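Local structure of group II chitinase (Ostrinia furnacalis, 6JAW) at residues A[10-15]-A[344-349]; A[197-202]-A[251-256]; A[326-331]-A[365-370]. The protein probably cleaves chitin internally as an endochitinase, and this chain is one family 18 glycoside hydrolase domain of a longer protein. All blocks are in the same frame, centred on the assembly; numbering follows the deposited sequence.

All three contacts belong to the TIM barrel of a family 18 glycoside hydrolase. Contact 1 pairs strands 8-14 and 342-346, whereas contact 2 joins the loop after strand 192-195 to strand 244-257, the other neighbour of strand 342-346. Their centres lie about 17 Å apart, yet they touch where Trp346 O comes within 3.5 Å of Tyr251 CD1, and both border the bound morpholine-naphthalimide ligand in the presumed substrate cleft. Contact 3, centred about 15 Å from contact 1, is on the helical outside of the barrel; there Ile345 CG2 packs 3.5 Å from Ile368 CD1. Contacts 2 and 3 do not touch, their nearest atoms being about 5 Å apart.

Contact 1. Residues A[10-15]-A[344-349]; sequences VCYYTN and MIWALD. With BBO (2-[3-(morpholin-4-yl)propyl]-1H-benzo[de]isoquinoline-1,3(2H)-dione), chain B.
Val10 and Met344 lie level on two parallel strands joined by backbone hydrogen bonds: Ile345 N gives to Val10 O (2.9 Å), Tyr12 N to Ile345 O, and, past the cis peptide between Trp346 and Ala347, Leu348 N to Tyr12 O in an almost straight bond (178°). Among side chains, Thr14 OG1 donates to Asp349 OD1 (2.8 Å), approaching from above the carboxylate plane, and Arg20 forms a salt bridge with Asp349 OD2.

The strands are neighbours in the TIM barrel, where family 18 enzymes typically carry a tryptophan followed by a cis peptide. One indole face of Trp346 lies under C17 of the ligand's morpholine, and NE1 is 3.3 Å from O03.

Aromatic contacts fill the barrel side. The Tyr12 and Trp346 rings are inclined by 44°, Tyr12 CD2 lying 3.5 Å from Trp346 CZ3. CG of Met344, anti to the backbone N (chi1 174°), comes to the edge of the Tyr12 ring, and the turn at chi2 leaves SD obliquely beside it, a Met-aromatic contact. Tyr12 OH bonds to Asp124.

On the other face, where Leu365 of helix 363-373 touches Cys11, Ile345 and Leu348, apolar bulk suits: Leu348 CG packs on Cys11 CB (3.7 Å). Cys11 is disulfide-bonded to Cys36.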
loop_
_atom_site.group_PDB
_atom_site.type_symbol
_atom_site.label_atom_id
_atom_site.label_comp_id
_atom_site.label_asym_id
_atom_site.label_seq_id
_atom_site.Cartn_x
_atom_site.Cartn_y
_atom_site.Cartn_z
ATOM N N VAL A 10 2.302 9.140 3.475
ATOM C CA VAL A 10 1.579 8.957 2.226
ATOM C C VAL A 10 0.361 8.087 2.500
ATOM O O VAL A 10 0.493 6.944 2.947
ATOM C CB VAL A 10 2.481 8.324 1.162
ATOM C CG1 VAL A 10 1.717 8.164 -0.129
ATOM C CG2 VAL A 10 3.735 9.187 0.964
ATOM N N CYS A 11 -0.825 8.626 2.244
ATOM C CA CYS A 11 -2.078 7.944 2.545
ATOM C C CYS A 11 -2.760 7.555 1.244
ATOM O O CYS A 11 -3.035 8.417 0.404
ATOM C CB CYS A 11 -3.014 8.832 3.363
ATOM S SG CYS A 11 -2.395 9.403 4.958
ATOM N N TYR A 12 -3.060 6.273 1.090
ATOM C CA TYR A 12 -3.772 5.822 -0.090
ATOM C C TYR A 12 -5.269 5.969 0.130
ATOM O O TYR A 12 -5.814 5.517 1.145
ATOM C CB TYR A 12 -3.400 4.384 -0.446
ATOM C CG TYR A 12 -2.181 4.332 -1.344
ATOM C CD1 TYR A 12 -0.902 4.447 -0.814
ATOM C CD2 TYR A 12 -2.310 4.216 -2.723
ATOM C CE1 TYR A 12 0.220 4.422 -1.629
ATOM C CE2 TYR A 12 -1.190 4.183 -3.547
ATOM C CZ TYR A 12 0.071 4.290 -2.991
ATOM O OH TYR A 12 1.193 4.269 -3.791
ATOM N N TYR A 13 -5.911 6.662 -0.795
ATOM C CA TYR A 13 -7.356 6.748 -0.876
ATOM C C TYR A 13 -7.823 5.797 -1.968
ATOM O O TYR A 13 -7.213 5.727 -3.039
ATOM C CB TYR A 13 -7.800 8.180 -1.192
ATOM C CG TYR A 13 -9.277 8.291 -1.473
ATOM C CD1 TYR A 13 -10.184 8.490 -0.442
ATOM C CD2 TYR A 13 -9.768 8.188 -2.770
ATOM C CE1 TYR A 13 -11.540 8.577 -0.693
ATOM C CE2 TYR A 13 -11.116 8.271 -3.029
ATOM C CZ TYR A 13 -11.996 8.467 -1.988
ATOM O OH TYR A 13 -13.340 8.555 -2.247
ATOM N N THR A 14 -8.896 5.057 -1.702
ATOM C CA THR A 14 -9.429 4.110 -2.669
ATOM C C THR A 14 -10.848 4.520 -3.033
ATOM O O THR A 14 -11.674 4.774 -2.148
ATOM C CB THR A 14 -9.382 2.679 -2.124
ATOM O OG1 THR A 14 -10.302 2.543 -1.034
ATOM C CG2 THR A 14 -7.962 2.350 -1.626
ATOM N N ASN A 15 -11.134 4.602 -4.332
ATOM C CA ASN A 15 -12.459 5.067 -4.722
ATOM C C ASN A 15 -13.530 4.008 -4.497
ATOM O O ASN A 15 -14.715 4.351 -4.412
ATOM C CB ASN A 15 -12.466 5.545 -6.177
ATOM C CG ASN A 15 -11.953 4.502 -7.145
ATOM O OD1 ASN A 15 -11.646 3.371 -6.765
ATOM N ND2 ASN A 15 -11.870 4.879 -8.419
ATOM N N MET A 344 3.851 5.096 4.742
ATOM C CA MET A 344 2.742 5.008 3.810
ATOM C C MET A 344 1.719 4.069 4.424
ATOM O O MET A 344 2.088 3.106 5.103
ATOM C CB MET A 344 3.209 4.499 2.436
ATOM C CG MET A 344 2.081 4.242 1.445
ATOM S SD MET A 344 1.484 2.534 1.459
ATOM C CE MET A 344 2.792 1.712 0.541
ATOM N N ILE A 345 0.438 4.353 4.217
ATOM C CA ILE A 345 -0.608 3.501 4.759
ATOM C C ILE A 345 -1.531 3.054 3.643
ATOM O O ILE A 345 -1.875 3.831 2.744
ATOM C CB ILE A 345 -1.399 4.190 5.886
ATOM C CG1 ILE A 345 -2.116 5.434 5.368
ATOM C CG2 ILE A 345 -0.464 4.517 7.033
ATOM C CD1 ILE A 345 -3.589 5.450 5.725
ATOM N N TRP A 346 -1.891 1.779 3.691
ATOM C CA TRP A 346 -2.955 1.201 2.888
ATOM C C TRP A 346 -3.992 0.680 3.871
ATOM O O TRP A 346 -3.740 -0.317 4.553
ATOM C CB TRP A 346 -2.443 0.065 1.999
ATOM C CG TRP A 346 -3.537 -0.435 1.137
ATOM C CD1 TRP A 346 -4.506 -1.339 1.476
ATOM C CD2 TRP A 346 -3.837 -0.001 -0.189
ATOM N NE1 TRP A 346 -5.379 -1.506 0.430
ATOM C CE2 TRP A 346 -4.988 -0.698 -0.607
ATOM C CE3 TRP A 346 -3.237 0.901 -1.070
ATOM C CZ2 TRP A 346 -5.550 -0.522 -1.868
ATOM C CZ3 TRP A 346 -3.799 1.079 -2.321
ATOM C CH2 TRP A 346 -4.942 0.369 -2.708
ATOM N N ALA A 347 -5.143 1.344 3.976
ATOM C CA ALA A 347 -5.492 2.566 3.264
ATOM C C ALA A 347 -6.359 3.398 4.212
ATOM O O ALA A 347 -6.764 2.905 5.266
ATOM C CB ALA A 347 -6.241 2.255 1.965
ATOM N N LEU A 348 -6.648 4.646 3.832
ATOM C CA LEU A 348 -7.371 5.555 4.722
ATOM C C LEU A 348 -8.663 4.933 5.233
ATOM O O LEU A 348 -8.987 5.027 6.423
ATOM C CB LEU A 348 -7.675 6.864 3.989
ATOM C CG LEU A 348 -6.530 7.872 3.867
ATOM C CD1 LEU A 348 -6.817 8.915 2.801
ATOM C CD2 LEU A 348 -6.269 8.539 5.215
ATOM N N ASP A 349 -9.401 4.275 4.347
ATOM C CA ASP A 349 -10.746 3.795 4.628
ATOM C C ASP A 349 -10.771 2.527 5.460
ATOM O O ASP A 349 -11.860 2.043 5.784
ATOM C CB ASP A 349 -11.466 3.529 3.311
ATOM C CG ASP A 349 -10.606 2.730 2.351
ATOM O OD1 ASP A 349 -9.777 3.340 1.632
ATOM O OD2 ASP A 349 -10.725 1.489 2.348
HETATM C C10 BBO B . 0.695 -12.870 -3.624
HETATM C C13 BBO B . -2.205 -9.109 -2.118
HETATM C C15 BBO B . -3.159 -6.861 -2.713
HETATM C C17 BBO B . -3.746 -4.292 -0.163
HETATM C C01 BBO B . 0.857 -14.137 -4.171
HETATM C C02 BBO B . -0.257 -14.892 -4.560
HETATM C C03 BBO B . -1.541 -14.372 -4.401
HETATM C C04 BBO B . -2.686 -15.093 -4.776
HETATM C C05 BBO B . -3.952 -14.519 -4.590
HETATM C C06 BBO B . -4.103 -13.261 -4.050
HETATM C C07 BBO B . -2.989 -12.568 -3.688
HETATM C C08 BBO B . -1.702 -13.110 -3.857
HETATM C C09 BBO B . -0.574 -12.365 -3.470
HETATM C C11 BBO B . -0.747 -10.973 -2.874
HETATM C C12 BBO B . -3.160 -11.183 -3.092
HETATM C C14 BBO B . -2.117 -7.926 -3.084
HETATM C C16 BBO B . -2.936 -4.989 -1.266
HETATM C C18 BBO B . -5.403 -5.892 -0.686
HETATM C C19 BBO B . -4.276 -6.911 -0.598
HETATM N N01 BBO B . -2.034 -10.424 -2.709
HETATM N N02 BBO B . -3.089 -6.445 -1.316
HETATM O O01 BBO B . 0.374 -10.238 -2.497
HETATM O O02 BBO B . -4.445 -10.664 -2.931
HETATM O O03 BBO B . -5.066 -4.737 0.017
HETATM O O HOH W 1 -10.051 -0.030 0.482
HETATM O O HOH W 2 -9.936 5.672 0.921
#

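Contact 2. Residues A[197-202]-A[251-256]. With BBO (2-[3-(morpholin-4-yl)propyl]-1H-benzo[de]isoquinoline-1,3(2H)-dione), chain B.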
loop_
_atom_site.group_PDB
_atom_site.type_symbol
_atom_site.label_atom_id
_atom_site.label_comp_id
_atom_site.label_asym_id
_atom_site.label_seq_id
_atom_site.Cartn_x
_atom_site.Cartn_y
_atom_site.Cartn_z
ATOM N N THR A 197 5.505 -2.921 2.168
ATOM C CA THR A 197 5.973 -3.865 3.183
ATOM C C THR A 197 4.787 -4.473 3.937
ATOM O O THR A 197 4.622 -4.307 5.143
ATOM C CB THR A 197 6.941 -3.177 4.141
ATOM O OG1 THR A 197 6.468 -1.858 4.430
ATOM C CG2 THR A 197 8.350 -3.077 3.534
ATOM N N TYR A 198 3.948 -5.179 3.186
ATOM C CA TYR A 198 2.812 -5.909 3.738
ATOM C C TYR A 198 2.403 -6.963 2.719
ATOM O O TYR A 198 2.969 -7.045 1.625
ATOM C CB TYR A 198 1.641 -4.984 4.094
ATOM C CG TYR A 198 1.322 -3.936 3.057
ATOM C CD1 TYR A 198 0.658 -4.269 1.881
ATOM C CD2 TYR A 198 1.677 -2.609 3.259
ATOM C CE1 TYR A 198 0.365 -3.309 0.930
ATOM C CE2 TYR A 198 1.385 -1.638 2.315
ATOM C CZ TYR A 198 0.730 -1.992 1.154
ATOM O OH TYR A 198 0.437 -1.026 0.218
ATOM N N ASP A 199 1.419 -7.779 3.097
ATOM C CA ASP A 199 1.030 -8.962 2.330
ATOM C C ASP A 199 2.205 -9.909 2.120
ATOM O O ASP A 199 2.306 -10.569 1.082
ATOM C CB ASP A 199 0.413 -8.585 0.983
ATOM C CG ASP A 199 -0.922 -7.905 1.132
ATOM O OD1 ASP A 199 -1.527 -7.986 2.226
ATOM O OD2 ASP A 199 -1.350 -7.266 0.159
ATOM N N TYR A 200 3.115 -9.980 3.090
ATOM C CA TYR A 200 4.120 -11.034 3.050
ATOM C C TYR A 200 3.477 -12.408 3.142
ATOM O O TYR A 200 4.025 -13.391 2.630
ATOM C CB TYR A 200 5.116 -10.862 4.190
ATOM C CG TYR A 200 6.045 -9.692 4.027
ATOM C CD1 TYR A 200 7.172 -9.787 3.227
ATOM C CD2 TYR A 200 5.797 -8.490 4.677
ATOM C CE1 TYR A 200 8.038 -8.717 3.086
ATOM C CE2 TYR A 200 6.656 -7.416 4.546
ATOM C CZ TYR A 200 7.775 -7.537 3.751
ATOM O OH TYR A 200 8.634 -6.469 3.611
ATOM N N HIS A 201 2.328 -12.500 3.803
ATOM C CA HIS A 201 1.658 -13.769 4.019
ATOM C C HIS A 201 0.162 -13.574 3.863
ATOM O O HIS A 201 -0.377 -12.505 4.158
ATOM C CB HIS A 201 1.985 -14.347 5.404
ATOM C CG HIS A 201 3.439 -14.636 5.603
ATOM N ND1 HIS A 201 4.101 -15.628 4.913
ATOM C CD2 HIS A 201 4.367 -14.041 6.391
ATOM C CE1 HIS A 201 5.372 -15.641 5.276
ATOM N NE2 HIS A 201 5.558 -14.688 6.173
ATOM N N GLY A 202 -0.494 -14.617 3.380
ATOM C CA GLY A 202 -1.932 -14.607 3.210
ATOM C C GLY A 202 -2.415 -16.000 2.875
ATOM O O GLY A 202 -1.632 -16.952 2.852
ATOM N N TYR A 251 -5.150 -3.131 7.661
ATOM C CA TYR A 251 -6.041 -4.257 7.473
ATOM C C TYR A 251 -5.305 -5.513 7.900
ATOM O O TYR A 251 -4.100 -5.500 8.158
ATOM C CB TYR A 251 -6.491 -4.382 6.013
ATOM C CG TYR A 251 -5.332 -4.696 5.094
ATOM C CD1 TYR A 251 -4.550 -3.676 4.566
ATOM C CD2 TYR A 251 -4.997 -6.010 4.784
ATOM C CE1 TYR A 251 -3.478 -3.956 3.737
ATOM C CE2 TYR A 251 -3.927 -6.300 3.960
ATOM C CZ TYR A 251 -3.173 -5.265 3.439
ATOM O OH TYR A 251 -2.106 -5.530 2.618
ATOM N N GLY A 252 -6.036 -6.616 7.936
ATOM C CA GLY A 252 -5.462 -7.896 8.284
ATOM C C GLY A 252 -5.727 -8.912 7.192
ATOM O O GLY A 252 -6.685 -8.790 6.427
ATOM N N GLN A 253 -4.851 -9.907 7.107
ATOM C CA GLN A 253 -5.069 -11.057 6.246
ATOM C C GLN A 253 -5.714 -12.140 7.091
ATOM O O GLN A 253 -5.218 -12.467 8.174
ATOM C CB GLN A 253 -3.761 -11.560 5.629
ATOM C CG GLN A 253 -3.173 -10.644 4.549
ATOM C CD GLN A 253 -3.841 -10.802 3.190
ATOM O OE1 GLN A 253 -4.597 -11.748 2.954
ATOM N NE2 GLN A 253 -3.554 -9.874 2.285
ATOM N N SER A 254 -6.830 -12.667 6.615
ATOM C CA SER A 254 -7.615 -13.609 7.389
ATOM C C SER A 254 -7.538 -14.988 6.751
ATOM O O SER A 254 -7.290 -15.130 5.550
ATOM C CB SER A 254 -9.070 -13.152 7.504
ATOM O OG SER A 254 -9.690 -13.159 6.232
ATOM N N PHE A 255 -7.736 -16.001 7.582
ATOM C CA PHE A 255 -7.520 -17.387 7.209
ATOM C C PHE A 255 -8.624 -18.230 7.815
ATOM O O PHE A 255 -9.055 -17.972 8.942
ATOM C CB PHE A 255 -6.169 -17.920 7.718
ATOM C CG PHE A 255 -4.967 -17.121 7.281
ATOM C CD1 PHE A 255 -4.684 -15.891 7.850
ATOM C CD2 PHE A 255 -4.091 -17.634 6.343
ATOM C CE1 PHE A 255 -3.568 -15.169 7.467
ATOM C CE2 PHE A 255 -2.969 -16.923 5.957
ATOM C CZ PHE A 255 -2.707 -15.687 6.519
ATOM N N THR A 256 -9.080 -19.231 7.069
ATOM C CA THR A 256 -9.882 -20.313 7.630
ATOM C C THR A 256 -8.937 -21.474 7.906
ATOM O O THR A 256 -8.378 -22.065 6.977
ATOM C CB THR A 256 -11.013 -20.733 6.697
ATOM O OG1 THR A 256 -11.900 -19.627 6.493
ATOM C CG2 THR A 256 -11.797 -21.879 7.315
HETATM C C10 BBO B . 0.695 -12.870 -3.624
HETATM C C13 BBO B . -2.205 -9.109 -2.118
HETATM C C15 BBO B . -3.159 -6.861 -2.713
HETATM C C17 BBO B . -3.746 -4.292 -0.163
HETATM C C01 BBO B . 0.857 -14.137 -4.171
HETATM C C02 BBO B . -0.257 -14.892 -4.560
HETATM C C03 BBO B . -1.541 -14.372 -4.401
HETATM C C04 BBO B . -2.686 -15.093 -4.776
HETATM C C05 BBO B . -3.952 -14.519 -4.590
HETATM C C06 BBO B . -4.103 -13.261 -4.050
HETATM C C07 BBO B . -2.989 -12.568 -3.688
HETATM C C08 BBO B . -1.702 -13.110 -3.857
HETATM C C09 BBO B . -0.574 -12.365 -3.470
HETATM C C11 BBO B . -0.747 -10.973 -2.874
HETATM C C12 BBO B . -3.160 -11.183 -3.092
HETATM C C14 BBO B . -2.117 -7.926 -3.084
HETATM C C16 BBO B . -2.936 -4.989 -1.266
HETATM C C18 BBO B . -5.403 -5.892 -0.686
HETATM C C19 BBO B . -4.276 -6.911 -0.598
HETATM N N01 BBO B . -2.034 -10.424 -2.709
HETATM N N02 BBO B . -3.089 -6.445 -1.316
HETATM O O01 BBO B . 0.374 -10.238 -2.497
HETATM O O02 BBO B . -4.445 -10.664 -2.931
HETATM O O03 BBO B . -5.066 -4.737 0.017
#
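Asp199 and Tyr251 meet through a short hydrogen bond, Tyr251 OH giving to Asp199 OD1 at 2.6 Å. A second donor, Gln253 NE2, reaches the same oxygen at 2.8 Å. The two arrive from opposite faces of the carboxylate, so OD1 is gripped above and below; OD1 also lies close to the Gln253 amide plane (12° out of it), which stands 79° from that of the carboxylate. A bend at chi2 (-80°) brings the Gln253 amide there from a strand position whose CB faces the loop. Tyrosine suits its place because it supplies a hydroxyl and a flat wall: OD1 lies at the edge of the Tyr251 ring, while one ring face receives O03 of the ligand's morpholine. Tyr198 crosses Tyr251 at about a right angle, its CD1 3.1 Å from Tyr251 OH, and its hydroxyl end packs against Met344 and Trp346.

Beyond Gln253, polar bonds give way to ring against backbone, still closely packed: Phe255 CE2 lies 3.3 Å from Gly202 C. The bare CA of Gly202 leaves room for Gln253 OE1, 3.9 Å away. The fit relaxes at His201, partly exposed, whose imidazole turns away from the strand to bond Asp205. Its carbonyl oxygen is buried beside Gln253 CG (3.4 Å) with no polar partner in the model.

The loop carries the Tyr-Asp pair that follows this barrel strand in many family 18 enzymes. With OD1 held by two protein donors, Asp199 keeps OD2 turned to the ligand, where morpholine N02 donates to it at a very short modelled 2.4 Å, a doubtful length. Since a tertiary amine can donate only when protonated, the ligand is probably bound as a morpholinium, and Tyr251 and Gln253 would act as a second shell that orients the carboxylate.

Contact 3. Residues A[326-331]-A[365-370]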
loop_
_atom_site.group_PDB
_atom_site.type_symbol
_atom_site.label_atom_id
_atom_site.label_comp_id
_atom_site.label_asym_id
_atom_site.label_seq_id
_atom_site.Cartn_x
_atom_site.Cartn_y
_atom_site.Cartn_z
ATOM N N GLU A 326 0.553 -0.749 18.931
ATOM C CA GLU A 326 1.862 -0.988 19.530
ATOM C C GLU A 326 2.913 -1.298 18.470
ATOM O O GLU A 326 3.981 -0.677 18.445
ATOM C CB GLU A 326 1.769 -2.119 20.556
ATOM C CG GLU A 326 3.084 -2.389 21.263
ATOM C CD GLU A 326 2.962 -3.433 22.360
ATOM O OE1 GLU A 326 3.259 -3.104 23.529
ATOM O OE2 GLU A 326 2.574 -4.581 22.051
ATOM N N ILE A 327 2.630 -2.252 17.578
ATOM C CA ILE A 327 3.618 -2.593 16.558
ATOM C C ILE A 327 3.787 -1.443 15.572
ATOM O O ILE A 327 4.865 -1.262 14.989
ATOM C CB ILE A 327 3.239 -3.899 15.834
ATOM C CG1 ILE A 327 4.431 -4.437 15.034
ATOM C CG2 ILE A 327 2.054 -3.681 14.899
ATOM C CD1 ILE A 327 5.609 -4.887 15.890
ATOM N N ILE A 328 2.745 -0.638 15.380
ATOM C CA ILE A 328 2.850 0.490 14.465
ATOM C C ILE A 328 3.831 1.522 15.005
ATOM O O ILE A 328 4.638 2.085 14.254
ATOM C CB ILE A 328 1.458 1.089 14.209
ATOM C CG1 ILE A 328 0.767 0.334 13.068
ATOM C CG2 ILE A 328 1.559 2.574 13.931
ATOM C CD1 ILE A 328 -0.493 0.985 12.593
ATOM N N LYS A 329 3.806 1.765 16.316
ATOM C CA LYS A 329 4.789 2.675 16.894
ATOM C C LYS A 329 6.196 2.109 16.763
ATOM O O LYS A 329 7.155 2.854 16.522
ATOM C CB LYS A 329 4.437 2.968 18.350
ATOM C CG LYS A 329 3.209 3.859 18.458
ATOM C CD LYS A 329 2.835 4.175 19.892
ATOM C CE LYS A 329 1.678 5.172 19.926
ATOM N NZ LYS A 329 1.902 6.339 19.002
ATOM N N LYS A 330 6.337 0.788 16.897
ATOM C CA LYS A 330 7.633 0.159 16.658
ATOM C C LYS A 330 8.076 0.350 15.210
ATOM O O LYS A 330 9.252 0.621 14.939
ATOM C CB LYS A 330 7.558 -1.327 17.013
ATOM C CG LYS A 330 8.890 -2.051 17.008
ATOM C CD LYS A 330 9.592 -1.923 18.347
ATOM C CE LYS A 330 10.902 -2.695 18.355
ATOM N NZ LYS A 330 10.702 -4.147 18.089
ATOM N N LYS A 331 7.148 0.225 14.264
ATOM C CA LYS A 331 7.512 0.385 12.861
ATOM C C LYS A 331 7.901 1.822 12.549
ATOM O O LYS A 331 8.843 2.062 11.784
ATOM C CB LYS A 331 6.361 -0.072 11.971
ATOM C CG LYS A 331 6.203 -1.581 11.927
ATOM C CD LYS A 331 5.039 -1.986 11.037
ATOM C CE LYS A 331 4.980 -3.500 10.887
ATOM N NZ LYS A 331 3.999 -3.934 9.849
ATOM N N LEU A 365 -3.661 5.571 12.254
ATOM C CA LEU A 365 -3.038 6.703 11.579
ATOM C C LEU A 365 -2.598 7.763 12.579
ATOM O O LEU A 365 -1.546 8.389 12.404
ATOM C CB LEU A 365 -4.003 7.281 10.549
ATOM C CG LEU A 365 -3.452 8.267 9.521
ATOM C CD1 LEU A 365 -2.112 7.805 8.957
ATOM C CD2 LEU A 365 -4.474 8.436 8.405
ATOM N N ASN A 366 -3.374 7.966 13.644
ATOM C CA ASN A 366 -2.938 8.892 14.681
ATOM C C ASN A 366 -1.704 8.380 15.410
ATOM O O ASN A 366 -0.849 9.182 15.806
ATOM C CB ASN A 366 -4.068 9.153 15.671
ATOM C CG ASN A 366 -4.910 10.342 15.269
ATOM O OD1 ASN A 366 -4.428 11.472 15.268
ATOM N ND2 ASN A 366 -6.170 10.097 14.915
ATOM N N ALA A 367 -1.585 7.062 15.589
ATOM C CA ALA A 367 -0.390 6.510 16.222
ATOM C C ALA A 367 0.842 6.755 15.364
ATOM O O ALA A 367 1.918 7.073 15.884
ATOM C CB ALA A 367 -0.565 5.012 16.476
ATOM N N ILE A 368 0.706 6.594 14.042
ATOM C CA ILE A 368 1.816 6.875 13.138
ATOM C C ILE A 368 2.208 8.338 13.231
ATOM O O ILE A 368 3.387 8.673 13.388
ATOM C CB ILE A 368 1.446 6.495 11.694
ATOM C CG1 ILE A 368 1.347 4.981 11.550
ATOM C CG2 ILE A 368 2.473 7.065 10.727
ATOM C CD1 ILE A 368 0.622 4.525 10.321
ATOM N N LYS A 369 1.219 9.231 13.135
ATOM C CA LYS A 369 1.495 10.663 13.156
ATOM C C LYS A 369 2.179 11.062 14.453
ATOM O O LYS A 369 3.181 11.786 14.447
ATOM C CB LYS A 369 0.194 11.446 12.968
ATOM C CG LYS A 369 0.315 12.924 13.300
ATOM C CD LYS A 369 -1.027 13.633 13.191
ATOM C CE LYS A 369 -0.907 15.115 13.541
ATOM N NZ LYS A 369 -2.215 15.811 13.383
ATOM N N THR A 370 1.648 10.586 15.577
ATOM C CA THR A 370 2.209 10.940 16.873
ATOM C C THR A 370 3.652 10.481 16.994
ATOM O O THR A 370 4.513 11.234 17.464
ATOM C CB THR A 370 1.359 10.329 17.977
ATOM O OG1 THR A 370 0.071 10.951 17.955
ATOM C CG2 THR A 370 2.017 10.526 19.342
#
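Two helices on the outside of the TIM barrel, 325-337 and 363-373, preceding and following strand 342-346 in sequence, pack together here. The axes of segments 326-331 and 365-370 approach to 9.0 Å, at 32° to each other, so the two run broadly parallel. Ile328 carries the apolar part of the contact. Its CG2 branch meets Ile368 CG1 at 3.4 Å, tighter than an ordinary carbon-carbon approach, and lies 4.1 Å from Ala367 CB. In Ile368 the first torsion (chi1 -70°) sets CG1 beside the backbone N and sends it to meet that CG2, and the two branched chains cross at a slant. Ala367 suits the interface because a single methyl lets the neighbouring helix come near.

Toward the rim the contact becomes polar. Lys329 runs out extended and bends only at chi4 (-47°), which brings NZ to Ala367 O in a weak hydrogen bond of 3.2 Å. The same ammonium group lies 4.2 Å from Thr370 CB and forms a long, weak ion pair with Glu371. A lysine fits such a border, since its aliphatic stem can span the gap between the helices while its charge stays at the partly exposed border.

Beneath the pair, Ile328 rests on Met250 and Ile368 on Met248 of strand 244-257; Ile368 and Leu365 also reach Leu9 of strand 8-14 and Ile345 of strand 342-346, so the two helices together roof three barrel strands.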